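Local coordinates for protein predicted ATPase of the ABC class (Vibrio vulnificus, PDB 5D6A) that probably hydrolyses ATP as an ABC-class ATPase, and binds the ATP analogue AMP-PNP, at residues 162-165 / 166-170. Residues are numbered along the deposited sequence; the frame is centred on the assembly and turned at random.
Sequences ITFH and LPKFI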
ATOM      1  N   ILE A 162      -9.621 -12.131  35.028  1.00 53.48           N
ATOM      2  CA  ILE A 162     -10.880 -11.390  35.135  1.00 53.02           C
ATOM      3  C   ILE A 162     -11.280 -10.918  36.533  1.00 52.71           C
ATOM      4  O   ILE A 162     -11.823  -9.821  36.673  1.00 50.80           O
ATOM      5  CB  ILE A 162     -12.042 -12.242  34.573  1.00 54.24           C
ATOM      6  CG1 ILE A 162     -11.740 -12.672  33.131  1.00 54.20           C
ATOM      7  CG2 ILE A 162     -13.357 -11.473  34.642  1.00 54.45           C
ATOM      8  CD1 ILE A 162     -12.745 -13.645  32.552  1.00 55.58           C
ATOM      9  N   THR A 163     -11.023 -11.735  37.555  1.00 53.85           N
ATOM     10  CA  THR A 163     -11.446 -11.405  38.925  1.00 55.12           C
ATOM     11  C   THR A 163     -10.358 -10.875  39.855  1.00 55.17           C
ATOM     12  O   THR A 163     -10.670 -10.383  40.939  1.00 55.96           O
ATOM     13  CB  THR A 163     -12.072 -12.630  39.618  1.00 57.06           C
ATOM     14  OG1 THR A 163     -11.057 -13.600  39.897  1.00 57.88           O
ATOM     15  CG2 THR A 163     -13.158 -13.247  38.743  1.00 57.29           C
ATOM     16  N   PHE A 164      -9.095 -10.984  39.454  1.00 54.83           N
ATOM     17  CA  PHE A 164      -7.998 -10.513  40.300  1.00 55.62           C
ATOM     18  C   PHE A 164      -7.228  -9.352  39.659  1.00 54.03           C
ATOM     19  O   PHE A 164      -7.110  -8.283  40.259  1.00 53.85           O
ATOM     20  CB  PHE A 164      -7.062 -11.675  40.653  1.00 57.27           C
ATOM     21  CG  PHE A 164      -5.934 -11.290  41.567  1.00 58.47           C
ATOM     22  CD1 PHE A 164      -6.140 -11.186  42.935  1.00 60.14           C
ATOM     23  CD2 PHE A 164      -4.666 -11.043  41.063  1.00 57.98           C
ATOM     24  CE1 PHE A 164      -5.106 -10.831  43.782  1.00 61.14           C
ATOM     25  CE2 PHE A 164      -3.627 -10.689  41.905  1.00 59.18           C
ATOM     26  CZ  PHE A 164      -3.848 -10.583  43.266  1.00 60.52           C
ATOM     27  N   HIS A 165      -6.719  -9.554  38.445  1.00 52.47           N
ATOM     28  CA  HIS A 165      -5.955  -8.510  37.758  1.00 51.05           C
ATOM     29  C   HIS A 165      -6.819  -7.426  37.124  1.00 49.80           C
ATOM     30  O   HIS A 165      -6.628  -6.239  37.392  1.00 48.94           O
ATOM     31  CB  HIS A 165      -5.056  -9.105  36.669  1.00 50.56           C
ATOM     32  CG  HIS A 165      -3.900  -9.890  37.195  1.00 51.84           C
ATOM     33  ND1 HIS A 165      -2.820  -9.296  37.813  1.00 52.38           N
ATOM     34  CD2 HIS A 165      -3.629 -11.216  37.155  1.00 53.00           C
ATOM     35  CE1 HIS A 165      -1.947 -10.225  38.157  1.00 54.11           C
ATOM     36  NE2 HIS A 165      -2.413 -11.398  37.766  1.00 54.77           N
ATOM     37  N   LEU A 166      -7.759  -7.835  36.278  1.00 49.52           N
ATOM     38  CA  LEU A 166      -8.609  -6.881  35.561  1.00 48.40           C
ATOM     39  C   LEU A 166      -9.264  -5.836  36.469  1.00 49.02           C
ATOM     40  O   LEU A 166      -9.184  -4.642  36.182  1.00 47.93           O
ATOM     41  CB  LEU A 166      -9.661  -7.608  34.708  1.00 48.16           C
ATOM     42  CG  LEU A 166     -10.626  -6.738  33.892  1.00 46.95           C
ATOM     43  CD1 LEU A 166      -9.888  -5.754  32.997  1.00 44.92           C
ATOM     44  CD2 LEU A 166     -11.552  -7.615  33.062  1.00 47.41           C
ATOM     45  N   PRO A 167      -9.900  -6.272  37.572  1.00 50.78           N
ATOM     46  CA  PRO A 167     -10.534  -5.288  38.451  1.00 51.54           C
ATOM     47  C   PRO A 167      -9.558  -4.230  38.977  1.00 51.91           C
ATOM     48  O   PRO A 167      -9.956  -3.096  39.221  1.00 52.45           O
ATOM     49  CB  PRO A 167     -11.084  -6.144  39.598  1.00 53.04           C
ATOM     50  CG  PRO A 167     -11.239  -7.506  39.015  1.00 53.17           C
ATOM     51  CD  PRO A 167     -10.073  -7.642  38.081  1.00 51.97           C
ATOM     52  N   LYS A 168      -8.290  -4.598  39.134  1.00 52.54           N
ATOM     53  CA  LYS A 168      -7.287  -3.657  39.625  1.00 53.25           C
ATOM     54  C   LYS A 168      -6.932  -2.605  38.581  1.00 51.86           C
ATOM     55  O   LYS A 168      -6.773  -1.434  38.920  1.00 53.14           O
ATOM     56  CB  LYS A 168      -6.031  -4.393  40.105  1.00 54.71           C
ATOM     57  CG  LYS A 168      -6.278  -5.235  41.345  1.00 57.32           C
ATOM     58  CD  LYS A 168      -5.024  -5.939  41.831  1.00 58.98           C
ATOM     59  CE  LYS A 168      -5.304  -6.689  43.123  1.00 61.59           C
ATOM     60  NZ  LYS A 168      -4.084  -7.333  43.675  1.00 63.87           N
ATOM     61  N   PHE A 169      -6.821  -3.009  37.317  1.00 50.56           N
ATOM     62  CA  PHE A 169      -6.491  -2.056  36.254  1.00 48.23           C
ATOM     63  C   PHE A 169      -7.656  -1.100  36.016  1.00 46.91           C
ATOM     64  O   PHE A 169      -7.446   0.085  35.761  1.00 46.55           O
ATOM     65  CB  PHE A 169      -6.123  -2.766  34.948  1.00 47.56           C
ATOM     66  CG  PHE A 169      -5.129  -3.877  35.122  1.00 48.92           C
ATOM     67  CD1 PHE A 169      -3.944  -3.667  35.819  1.00 50.49           C
ATOM     68  CD2 PHE A 169      -5.353  -5.120  34.549  1.00 49.04           C
ATOM     69  CE1 PHE A 169      -3.026  -4.689  35.979  1.00 51.80           C
ATOM     70  CE2 PHE A 169      -4.431  -6.142  34.694  1.00 50.83           C
ATOM     71  CZ  PHE A 169      -3.266  -5.927  35.410  1.00 52.19           C
ATOM     72  N   ILE A 170      -8.879  -1.624  36.101  1.00 46.54           N
ATOM     73  CA  ILE A 170     -10.090  -0.822  35.921  1.00 46.07           C
ATOM     74  C   ILE A 170     -10.194   0.239  37.014  1.00 47.37           C
ATOM     75  O   ILE A 170     -10.637   1.360  36.756  1.00 46.50           O
ATOM     76  CB  ILE A 170     -11.361  -1.701  35.929  1.00 46.53           C
ATOM     77  CG1 ILE A 170     -11.382  -2.608  34.695  1.00 45.74           C
ATOM     78  CG2 ILE A 170     -12.614  -0.835  35.943  1.00 46.63           C
ATOM     79  CD1 ILE A 170     -12.475  -3.659  34.711  1.00 46.59           C
TER
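His165 and Phe169 sit one turn apart on helix 155-172, and their side chains run alongside each other. The backbone N of Phe169 donates to His165 O at 3.2 Å. Lys168 N makes a second, weak bond to His165 O, with an N-H...O angle of only 129°. The same oxygen sits above the Phe169 ring, displaced from its centre. Phe169 CE2 meets His165 CB at 3.6 Å. Phe169 CG stands anti to its carbonyl carbon (chi1 -48°), which turns the ring back over this turn. The helix carries a proline kink here. Pro167 has no N-H to give, and residues 162-165 form a wider, pi-type turn. Pro167 CD rests 3.1 Å from Ile162 O, and CG reaches Thr163 O. Leu166 CB also touches Ile162 O, at 3.7 Å. The Leu166 side chain then packs on Phe106 of helix 92-109 and on Phe142 of strand 137-144, joining the helix to the N-terminal sheet. On the exposed side, extended Lys168 runs past Phe164 O. Its CE lies above the Phe164 ring, near the rim, and NZ comes closest to CZ of Phe164.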